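PDB 2DQ0: seryl-tRNA synthetase from Pyrococcus horikoshii, which probably catalyses the ATP-dependent attachment of serine to tRNA(Ser), and probably also to tRNA(Sec), as a homodimeric class II synthetase. Local coordinates for residues Glu140-Gln145 with Glu359-Gly364; Arg127-Ala132 with Leu330-Glu335; Arg41-Glu46 with Glu89-Glu94. One frame throughout, in Å; residues are numbered along the deposited sequence.

Contact 1: Glu140-Gln145 with Glu359-Gly364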
loop_
_atom_site.group_PDB
_atom_site.type_symbol
_atom_site.label_atom_id
_atom_site.label_comp_id
_atom_site.label_asym_id
_atom_site.label_seq_id
_atom_site.Cartn_x
_atom_site.Cartn_y
_atom_site.Cartn_z
ATOM N N GLU A 140 -9.718 -24.202 32.167
ATOM C CA GLU A 140 -9.534 -25.512 31.568
ATOM C C GLU A 140 -8.923 -25.350 30.189
ATOM O O GLU A 140 -7.935 -26.009 29.875
ATOM C CB GLU A 140 -10.855 -26.299 31.484
ATOM C CG GLU A 140 -10.662 -27.709 30.927
ATOM C CD GLU A 140 -11.670 -28.713 31.449
ATOM O OE1 GLU A 140 -11.614 -29.886 31.014
ATOM O OE2 GLU A 140 -12.509 -28.337 32.297
ATOM N N ARG A 141 -9.492 -24.466 29.371
ATOM C CA ARG A 141 -8.947 -24.262 28.040
ATOM C C ARG A 141 -7.467 -23.924 28.161
ATOM O O ARG A 141 -6.625 -24.533 27.499
ATOM C CB ARG A 141 -9.685 -23.139 27.299
ATOM C CG ARG A 141 -9.089 -22.832 25.915
ATOM C CD ARG A 141 -10.097 -22.229 24.953
ATOM N NE ARG A 141 -10.524 -20.894 25.349
ATOM C CZ ARG A 141 -11.671 -20.334 24.981
ATOM N NH1 ARG A 141 -12.525 -20.997 24.201
ATOM N NH2 ARG A 141 -11.965 -19.107 25.399
ATOM N N PHE A 142 -7.139 -22.970 29.020
ATOM C CA PHE A 142 -5.750 -22.603 29.172
ATOM C C PHE A 142 -4.872 -23.801 29.499
ATOM O O PHE A 142 -3.831 -24.003 28.871
ATOM C CB PHE A 142 -5.571 -21.554 30.266
ATOM C CG PHE A 142 -4.132 -21.339 30.634
ATOM C CD1 PHE A 142 -3.527 -22.104 31.634
ATOM C CD2 PHE A 142 -3.342 -20.466 29.896
ATOM C CE1 PHE A 142 -2.162 -22.011 31.885
ATOM C CE2 PHE A 142 -1.973 -20.371 30.143
ATOM C CZ PHE A 142 -1.382 -21.149 31.140
ATOM N N LEU A 143 -5.291 -24.599 30.480
ATOM C CA LEU A 143 -4.501 -25.749 30.912
ATOM C C LEU A 143 -4.294 -26.821 29.865
ATOM O O LEU A 143 -3.220 -27.436 29.805
ATOM C CB LEU A 143 -5.109 -26.344 32.176
ATOM C CG LEU A 143 -4.828 -25.481 33.413
ATOM C CD1 LEU A 143 -5.678 -25.929 34.592
ATOM C CD2 LEU A 143 -3.357 -25.573 33.751
ATOM N N GLU A 144 -5.313 -27.033 29.038
ATOM C CA GLU A 144 -5.247 -28.022 27.975
ATOM C C GLU A 144 -4.290 -27.514 26.911
ATOM O O GLU A 144 -3.436 -28.252 26.426
ATOM C CB GLU A 144 -6.626 -28.226 27.348
ATOM C CG GLU A 144 -7.130 -29.663 27.377
ATOM C CD GLU A 144 -6.516 -30.539 26.299
ATOM O OE1 GLU A 144 -6.588 -30.149 25.115
ATOM O OE2 GLU A 144 -5.976 -31.618 26.633
ATOM N N GLN A 145 -4.423 -26.240 26.560
ATOM C CA GLN A 145 -3.578 -25.654 25.540
ATOM C C GLN A 145 -2.116 -25.513 25.979
ATOM O O GLN A 145 -1.189 -25.600 25.162
ATOM C CB GLN A 145 -4.171 -24.310 25.131
ATOM C CG GLN A 145 -5.515 -24.423 24.410
ATOM C CD GLN A 145 -5.384 -25.008 23.003
ATOM O OE1 GLN A 145 -5.554 -26.226 22.779
ATOM N NE2 GLN A 145 -5.063 -24.139 22.045
ATOM N N GLU A 359 2.443 -18.493 19.050
ATOM C CA GLU A 359 1.053 -18.188 19.388
ATOM C C GLU A 359 1.066 -17.581 20.759
ATOM O O GLU A 359 1.435 -18.243 21.724
ATOM C CB GLU A 359 0.188 -19.446 19.388
ATOM C CG GLU A 359 -0.003 -20.073 18.003
ATOM C CD GLU A 359 -0.602 -21.476 18.067
ATOM O OE1 GLU A 359 -0.929 -22.059 17.011
ATOM O OE2 GLU A 359 -0.741 -22.010 19.185
ATOM N N ALA A 360 0.697 -16.307 20.838
ATOM C CA ALA A 360 0.668 -15.585 22.115
ATOM C C ALA A 360 -0.583 -15.879 22.862
ATOM O O ALA A 360 -1.633 -16.093 22.271
ATOM C CB ALA A 360 0.751 -14.089 21.908
ATOM N N TRP A 361 -0.452 -15.888 24.176
ATOM C CA TRP A 361 -1.577 -16.103 25.048
ATOM C C TRP A 361 -2.366 -14.788 24.994
ATOM O O TRP A 361 -1.798 -13.708 25.135
ATOM C CB TRP A 361 -1.098 -16.379 26.483
ATOM C CG TRP A 361 -2.263 -16.472 27.403
ATOM C CD1 TRP A 361 -2.597 -15.604 28.406
ATOM C CD2 TRP A 361 -3.336 -17.415 27.312
ATOM N NE1 TRP A 361 -3.818 -15.945 28.945
ATOM C CE2 TRP A 361 -4.296 -17.054 28.291
ATOM C CE3 TRP A 361 -3.580 -18.528 26.497
ATOM C CZ2 TRP A 361 -5.492 -17.774 28.477
ATOM C CZ3 TRP A 361 -4.762 -19.244 26.678
ATOM C CH2 TRP A 361 -5.704 -18.861 27.665
ATOM N N MET A 362 -3.669 -14.870 24.775
ATOM C CA MET A 362 -4.481 -13.669 24.704
ATOM C C MET A 362 -5.473 -13.695 25.858
ATOM O O MET A 362 -6.574 -14.244 25.760
ATOM C CB MET A 362 -5.206 -13.608 23.349
ATOM C CG MET A 362 -4.265 -13.607 22.131
ATOM S SD MET A 362 -3.243 -12.075 21.968
ATOM C CE MET A 362 -2.640 -12.263 20.283
ATOM N N PRO A 363 -5.087 -13.093 26.986
ATOM C CA PRO A 363 -5.952 -13.059 28.166
ATOM C C PRO A 363 -7.451 -12.873 27.896
ATOM O O PRO A 363 -8.269 -13.612 28.430
ATOM C CB PRO A 363 -5.347 -11.929 28.992
ATOM C CG PRO A 363 -3.868 -12.056 28.671
ATOM C CD PRO A 363 -3.868 -12.286 27.185
ATOM N N GLY A 364 -7.802 -11.890 27.072
ATOM C CA GLY A 364 -9.200 -11.630 26.764
ATOM C C GLY A 364 -9.896 -12.735 25.989
ATOM O O GLY A 364 -11.012 -13.118 26.304
#
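F142 and W361 meet in a T-shaped (edge-to-face) stack. The pair fastens helix 139-146 to strand 354-362, a strand of the mainly antiparallel sheet of the class II synthetase fold. The edge belongs to the phenylalanine and the face to the indole. CD2 of F142 stands 3.5 Å above the indole plane, over the six-membered ring. F142 CD2 is 3.6 Å from W361 CH2 and lies at similar distances from the other atoms of that ring. The two six-membered rings have centroids 4.9 Å apart and planes at 86°, so the phenyl stands almost upright on the indole. CB of F142 adds to the contact from the same residue, 3.7 Å from W361 CH2. This is a purely apolar meeting, and both residues are buried.

Both side chains have CG anti to the backbone N (chi1 169° for F142 and 175° for W361). Each ring is thereby carried off its own backbone into the gap between helix and strand. The two CA atoms, F142 CA and W361 CA, stay 8.8 Å apart, and the rings fill the distance.

Further aromatic and aliphatic side chains pack on the pair: V134 of strand 132-135 touches both rings, Y152 meets the phenyl, and F368 makes another edge-to-face pair with the indole. Polar bonds flank this core. R339 joins the two segments, with NH2 bound to Q145 O and NH1 in a salt bridge with E359 OE2. The one polar atom of the indole is also accounted for: NE1 of W361 donates to the backbone O of R133, which helps to fix the turn of the ring beneath F142.

Contact 2: Arg127-Ala132 with Leu330-Glu335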
loop_
_atom_site.group_PDB
_atom_site.type_symbol
_atom_site.label_atom_id
_atom_site.label_comp_id
_atom_site.label_asym_id
_atom_site.label_seq_id
_atom_site.Cartn_x
_atom_site.Cartn_y
_atom_site.Cartn_z
ATOM N N ARG A 127 7.365 -25.586 22.991
ATOM C CA ARG A 127 8.055 -24.673 23.878
ATOM C C ARG A 127 7.059 -23.647 24.441
ATOM O O ARG A 127 6.109 -23.254 23.768
ATOM C CB ARG A 127 9.187 -24.006 23.069
ATOM C CG ARG A 127 9.972 -22.950 23.807
ATOM C CD ARG A 127 11.403 -22.764 23.275
ATOM N NE ARG A 127 11.575 -22.259 21.901
ATOM C CZ ARG A 127 11.492 -23.000 20.795
ATOM N NH1 ARG A 127 11.217 -24.287 20.869
ATOM N NH2 ARG A 127 11.750 -22.468 19.609
ATOM N N PHE A 128 7.259 -23.238 25.686
ATOM C CA PHE A 128 6.375 -22.271 26.312
ATOM C C PHE A 128 7.198 -21.250 27.064
ATOM O O PHE A 128 8.252 -21.581 27.591
ATOM C CB PHE A 128 5.441 -22.950 27.306
ATOM C CG PHE A 128 4.592 -24.017 26.708
ATOM C CD1 PHE A 128 5.073 -25.313 26.581
ATOM C CD2 PHE A 128 3.286 -23.733 26.305
ATOM C CE1 PHE A 128 4.271 -26.315 26.066
ATOM C CE2 PHE A 128 2.471 -24.724 25.789
ATOM C CZ PHE A 128 2.960 -26.026 25.668
ATOM N N TRP A 129 6.707 -20.017 27.144
ATOM C CA TRP A 129 7.445 -18.977 27.844
ATOM C C TRP A 129 6.492 -18.003 28.537
ATOM O O TRP A 129 5.422 -17.720 28.013
ATOM C CB TRP A 129 8.330 -18.226 26.830
ATOM C CG TRP A 129 9.184 -17.162 27.459
ATOM C CD1 TRP A 129 10.442 -17.315 27.980
ATOM C CD2 TRP A 129 8.775 -15.829 27.793
ATOM N NE1 TRP A 129 10.831 -16.165 28.631
ATOM C CE2 TRP A 129 9.827 -15.239 28.534
ATOM C CE3 TRP A 129 7.616 -15.079 27.548
ATOM C CZ2 TRP A 129 9.752 -13.938 29.032
ATOM C CZ3 TRP A 129 7.544 -13.780 28.049
ATOM C CH2 TRP A 129 8.606 -13.227 28.782
ATOM N N GLY A 130 6.870 -17.506 29.716
ATOM C CA GLY A 130 6.055 -16.514 30.418
ATOM C C GLY A 130 5.002 -16.928 31.433
ATOM O O GLY A 130 4.708 -18.114 31.608
ATOM N N LYS A 131 4.429 -15.931 32.108
ATOM C CA LYS A 131 3.395 -16.163 33.123
ATOM C C LYS A 131 2.067 -15.570 32.674
ATOM O O LYS A 131 1.811 -14.370 32.816
ATOM C CB LYS A 131 3.801 -15.540 34.456
ATOM C CG LYS A 131 2.745 -15.640 35.544
ATOM C CD LYS A 131 3.316 -15.148 36.866
ATOM C CE LYS A 131 2.345 -15.304 38.024
ATOM N NZ LYS A 131 2.910 -14.735 39.292
ATOM N N ALA A 132 1.227 -16.444 32.139
ATOM C CA ALA A 132 -0.077 -16.071 31.630
ATOM C C ALA A 132 -1.058 -15.631 32.689
ATOM O O ALA A 132 -1.120 -16.186 33.784
ATOM C CB ALA A 132 -0.674 -17.232 30.843
ATOM N N LEU A 330 11.916 -10.990 20.829
ATOM C CA LEU A 330 11.136 -9.764 20.798
ATOM C C LEU A 330 9.935 -9.846 21.711
ATOM O O LEU A 330 9.692 -8.938 22.514
ATOM C CB LEU A 330 10.679 -9.442 19.377
ATOM C CG LEU A 330 11.830 -9.132 18.431
ATOM C CD1 LEU A 330 11.285 -8.968 17.026
ATOM C CD2 LEU A 330 12.561 -7.881 18.910
ATOM N N PHE A 331 9.180 -10.934 21.604
ATOM C CA PHE A 331 8.006 -11.066 22.444
ATOM C C PHE A 331 8.335 -11.246 23.911
ATOM O O PHE A 331 7.544 -10.866 24.776
ATOM C CB PHE A 331 7.097 -12.160 21.899
ATOM C CG PHE A 331 6.360 -11.729 20.659
ATOM C CD1 PHE A 331 5.075 -11.160 20.758
ATOM C CD2 PHE A 331 6.993 -11.794 19.396
ATOM C CE1 PHE A 331 4.426 -10.657 19.622
ATOM C CE2 PHE A 331 6.364 -11.298 18.255
ATOM C CZ PHE A 331 5.065 -10.722 18.359
ATOM N N GLN A 332 9.506 -11.798 24.210
ATOM C CA GLN A 332 9.899 -11.909 25.609
ATOM C C GLN A 332 10.177 -10.491 26.139
ATOM O O GLN A 332 9.719 -10.138 27.234
ATOM C CB GLN A 332 11.121 -12.803 25.770
ATOM C CG GLN A 332 10.827 -14.245 25.441
ATOM C CD GLN A 332 12.058 -15.117 25.482
ATOM O OE1 GLN A 332 12.014 -16.288 25.109
ATOM N NE2 GLN A 332 13.160 -14.555 25.937
ATOM N N GLU A 333 10.882 -9.660 25.369
ATOM C CA GLU A 333 11.137 -8.289 25.830
ATOM C C GLU A 333 9.809 -7.520 25.967
ATOM O O GLU A 333 9.641 -6.670 26.851
ATOM C CB GLU A 333 12.091 -7.560 24.875
ATOM C CG GLU A 333 13.467 -8.245 24.754
ATOM C CD GLU A 333 14.607 -7.293 24.384
ATOM O OE1 GLU A 333 15.062 -7.307 23.215
ATOM O OE2 GLU A 333 15.044 -6.531 25.274
ATOM N N LEU A 334 8.867 -7.834 25.081
ATOM C CA LEU A 334 7.549 -7.222 25.078
ATOM C C LEU A 334 6.715 -7.815 26.225
ATOM O O LEU A 334 5.558 -7.428 26.436
ATOM C CB LEU A 334 6.876 -7.493 23.731
ATOM C CG LEU A 334 6.730 -6.339 22.742
ATOM C CD1 LEU A 334 7.640 -5.228 23.110
ATOM C CD2 LEU A 334 6.994 -6.820 21.341
ATOM N N GLU A 335 7.320 -8.758 26.951
ATOM C CA GLU A 335 6.687 -9.424 28.089
ATOM C C GLU A 335 5.359 -10.072 27.684
ATOM O O GLU A 335 4.324 -9.880 28.341
ATOM C CB GLU A 335 6.444 -8.421 29.226
ATOM C CG GLU A 335 7.675 -7.649 29.703
ATOM C CD GLU A 335 7.332 -6.554 30.715
ATOM O OE1 GLU A 335 8.036 -5.511 30.761
ATOM O OE2 GLU A 335 6.353 -6.736 31.476
#
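W129 holds CG anti to its own backbone N (chi1 -178°), which extends the indole from the strand toward the helix. Q332 has CG anti to the carbonyl carbon (chi1 -68°), and its chain is extended from there on. Together these torsions lay the glutamine flat along one face of the indole. CG of Q332 forms a CH-pi contact, 3.5 Å from the centroid of the five-membered ring of W129 and nearly above it. The terminal amide continues the overlap. Its plane is only 11° from that of the indole, a stacked arrangement. Q332 CD lies 3.5 Å from W129 NE1, and Q332 OE1 lies 3.4 Å from W129 CD1. These are stacking distances, and the polar partner of the amide is another residue: OE1 is hydrogen-bonded to the hydroxyl of Y338. Y338 also meets the W129 ring, so it probably helps to hold both groups in place.

The six-membered ring of W129 reaches the helix end. Its CZ2 is 3.7 Å from Q332 CB. CH2 of W129 comes to 4.3 Å from E335 CA, which lies at the ring edge. Here the helix stops in a Schellman motif. E335 has positive phi, and its N bonds back to Q332 O at 2.8 Å.

F331 takes little part in the contact. Its ring leads away to V371 and V372 of strand 367-376, and its side chain is about 7 Å from the bound seryl-adenylate analogue. W129 is paired through its backbone with Y338 on the neighbouring antiparallel strand 338-342. The contact is a helix end packed on a strand of the class II synthetase sheet, with the aminoacyl-adenylate site beyond F331.

Contact 3: Arg41-Glu46 with Glu89-Glu94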
loop_
_atom_site.group_PDB
_atom_site.type_symbol
_atom_site.label_atom_id
_atom_site.label_comp_id
_atom_site.label_asym_id
_atom_site.label_seq_id
_atom_site.Cartn_x
_atom_site.Cartn_y
_atom_site.Cartn_z
ATOM N N ARG A 41 11.968 -37.543 -22.829
ATOM C CA ARG A 41 13.298 -38.057 -23.129
ATOM C C ARG A 41 13.326 -39.000 -24.332
ATOM O O ARG A 41 14.345 -39.115 -25.018
ATOM C CB ARG A 41 13.906 -38.735 -21.891
ATOM C CG ARG A 41 12.918 -39.491 -21.013
ATOM C CD ARG A 41 13.548 -39.949 -19.687
ATOM N NE ARG A 41 14.221 -38.851 -18.991
ATOM C CZ ARG A 41 15.478 -38.471 -19.224
ATOM N NH1 ARG A 41 16.208 -39.110 -20.134
ATOM N NH2 ARG A 41 16.004 -37.442 -18.558
ATOM N N THR A 42 12.210 -39.663 -24.609
ATOM C CA THR A 42 12.181 -40.566 -25.742
ATOM C C THR A 42 12.261 -39.753 -27.021
ATOM O O THR A 42 13.059 -40.064 -27.918
ATOM C CB THR A 42 10.893 -41.429 -25.752
ATOM O OG1 THR A 42 10.954 -42.385 -24.686
ATOM C CG2 THR A 42 10.741 -42.169 -27.084
ATOM N N LYS A 43 11.447 -38.701 -27.108
ATOM C CA LYS A 43 11.465 -37.891 -28.316
ATOM C C LYS A 43 12.829 -37.240 -28.533
ATOM O O LYS A 43 13.293 -37.118 -29.667
ATOM C CB LYS A 43 10.366 -36.835 -28.280
ATOM C CG LYS A 43 9.003 -37.391 -28.574
ATOM C CD LYS A 43 7.945 -36.297 -28.537
ATOM C CE LYS A 43 6.576 -36.919 -28.654
ATOM N NZ LYS A 43 6.559 -37.833 -29.828
ATOM N N LEU A 44 13.472 -36.834 -27.446
ATOM C CA LEU A 44 14.780 -36.219 -27.545
ATOM C C LEU A 44 15.809 -37.204 -28.100
ATOM O O LEU A 44 16.643 -36.829 -28.929
ATOM C CB LEU A 44 15.218 -35.699 -26.175
ATOM C CG LEU A 44 16.635 -35.129 -26.077
ATOM C CD1 LEU A 44 16.920 -34.151 -27.229
ATOM C CD2 LEU A 44 16.781 -34.452 -24.723
ATOM N N LYS A 45 15.748 -38.458 -27.656
ATOM C CA LYS A 45 16.677 -39.467 -28.148
ATOM C C LYS A 45 16.390 -39.668 -29.643
ATOM O O LYS A 45 17.303 -39.902 -30.440
ATOM C CB LYS A 45 16.509 -40.778 -27.373
ATOM C CG LYS A 45 17.686 -41.738 -27.533
ATOM C CD LYS A 45 19.021 -41.050 -27.175
ATOM C CE LYS A 45 20.215 -42.010 -27.235
ATOM N NZ LYS A 45 20.115 -43.137 -26.242
ATOM N N GLU A 46 15.116 -39.552 -30.015
ATOM C CA GLU A 46 14.689 -39.673 -31.412
ATOM C C GLU A 46 15.367 -38.565 -32.217
ATOM O O GLU A 46 15.904 -38.807 -33.292
ATOM C CB GLU A 46 13.168 -39.493 -31.521
ATOM C CG GLU A 46 12.413 -40.583 -32.268
ATOM C CD GLU A 46 12.755 -40.655 -33.742
ATOM O OE1 GLU A 46 13.851 -41.152 -34.077
ATOM O OE2 GLU A 46 11.921 -40.215 -34.567
ATOM N N GLU A 89 10.886 -31.358 -31.876
ATOM C CA GLU A 89 11.300 -30.243 -31.040
ATOM C C GLU A 89 10.102 -29.513 -30.451
ATOM O O GLU A 89 10.045 -29.247 -29.248
ATOM C CB GLU A 89 12.175 -29.283 -31.844
ATOM C CG GLU A 89 13.584 -29.805 -32.074
ATOM C CD GLU A 89 14.426 -28.866 -32.915
ATOM O OE1 GLU A 89 15.662 -29.061 -32.957
ATOM O OE2 GLU A 89 13.856 -27.940 -33.541
ATOM N N ASN A 90 9.130 -29.206 -31.287
ATOM C CA ASN A 90 7.962 -28.516 -30.792
ATOM C C ASN A 90 7.131 -29.439 -29.923
ATOM O O ASN A 90 6.431 -28.982 -29.022
ATOM C CB ASN A 90 7.157 -27.963 -31.964
ATOM C CG ASN A 90 7.970 -26.984 -32.798
ATOM O OD1 ASN A 90 8.572 -26.044 -32.266
ATOM N ND2 ASN A 90 8.001 -27.204 -34.106
ATOM N N GLU A 91 7.202 -30.741 -30.174
ATOM C CA GLU A 91 6.450 -31.674 -29.344
ATOM C C GLU A 91 7.125 -31.749 -27.977
ATOM O O GLU A 91 6.462 -31.931 -26.954
ATOM C CB GLU A 91 6.398 -33.072 -29.979
ATOM C CG GLU A 91 5.345 -33.238 -31.087
ATOM C CD GLU A 91 5.392 -34.611 -31.781
ATOM O OE1 GLU A 91 4.744 -34.761 -32.842
ATOM O OE2 GLU A 91 6.070 -35.535 -31.274
ATOM N N VAL A 92 8.446 -31.596 -27.959
ATOM C CA VAL A 92 9.188 -31.656 -26.709
ATOM C C VAL A 92 8.947 -30.398 -25.890
ATOM O O VAL A 92 9.001 -30.428 -24.665
ATOM C CB VAL A 92 10.689 -31.845 -26.965
ATOM C CG1 VAL A 92 11.486 -31.567 -25.701
ATOM C CG2 VAL A 92 10.943 -33.273 -27.425
ATOM N N GLU A 93 8.677 -29.286 -26.556
ATOM C CA GLU A 93 8.393 -28.069 -25.818
ATOM C C GLU A 93 7.083 -28.248 -25.069
ATOM O O GLU A 93 7.036 -28.110 -23.848
ATOM C CB GLU A 93 8.246 -26.877 -26.750
ATOM C CG GLU A 93 9.519 -26.190 -27.140
ATOM C CD GLU A 93 9.219 -24.937 -27.938
ATOM O OE1 GLU A 93 8.486 -24.072 -27.402
ATOM O OE2 GLU A 93 9.699 -24.822 -29.092
ATOM N N GLU A 94 6.022 -28.556 -25.813
ATOM C CA GLU A 94 4.701 -28.736 -25.227
ATOM C C GLU A 94 4.774 -29.688 -24.041
ATOM O O GLU A 94 4.113 -29.472 -23.025
ATOM C CB GLU A 94 3.696 -29.252 -26.269
ATOM C CG GLU A 94 4.046 -30.615 -26.858
ATOM C CD GLU A 94 2.850 -31.342 -27.483
ATOM O OE1 GLU A 94 1.906 -31.690 -26.731
ATOM O OE2 GLU A 94 2.857 -31.568 -28.719
#
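K43 and E91 form a salt bridge between two antiparallel helices, with K43 NZ donating to E91 OE2 at 2.8 Å. The ammonium group meets the oxygen nearly along the C-O axis of the carboxylate. Both residues place CG anti to the carbonyl carbon, beside the backbone N (chi1 -77° for K43). Beyond that they differ. The glutamate is extended, whereas the lysine runs straight as far as CE and then bends at chi4 (-51°), which turns NZ to the acid. The two side chains cross at about a right angle. The aliphatic part of the lysine also packs on the glutamate, with K43 CD 3.9 Å from E91 CB.

Below the charges the contact is apolar. CG2 of V92 is the methyl that lies anti to the carbonyl carbon, and it rests 3.7 Å from K43 CB. A leucine in place of K43 has no ammonium group, and E91 OE2 would probably be left without its positive mate. The other carboxylate oxygen, E91 OE1, has a long, weak ion pair with R84.

K43 and V92 are the closest pair of the backbones, with K43 CA 6.8 Å from V92 CA. The axes of the short segments approach to 9.5 Å, and their N-to-C directions are 160° apart, nearly antiparallel. This is the antiparallel coiled coil of the N-terminal extension, which is involved in tRNA binding. Helix 28-65 and helix 72-103 are its two helices. The lysine chain also touches L88 and L95 of the second helix, while V92 packs on W40 of the first.

Overall arrangement
Contacts 1 and 2 belong to the catalytic core, and contact 3 to the N-terminal arm. The first two have centres 13 Å apart and reach the same sheet. They touch directly, since A132 of contact 2 packs its CB against both aromatic rings of contact 1. Contact 1 is buried and apolar, chiefly ring on ring. Contact 2 is only partly buried and sets an aromatic face against a glutamine chain with a polar end. Contact 3 lies about 58 Å from each, between centres, on the opposite side of the chain's centre. There two helices of a coiled coil meet in a partly buried contact, through an ion pair beside an aliphatic contact.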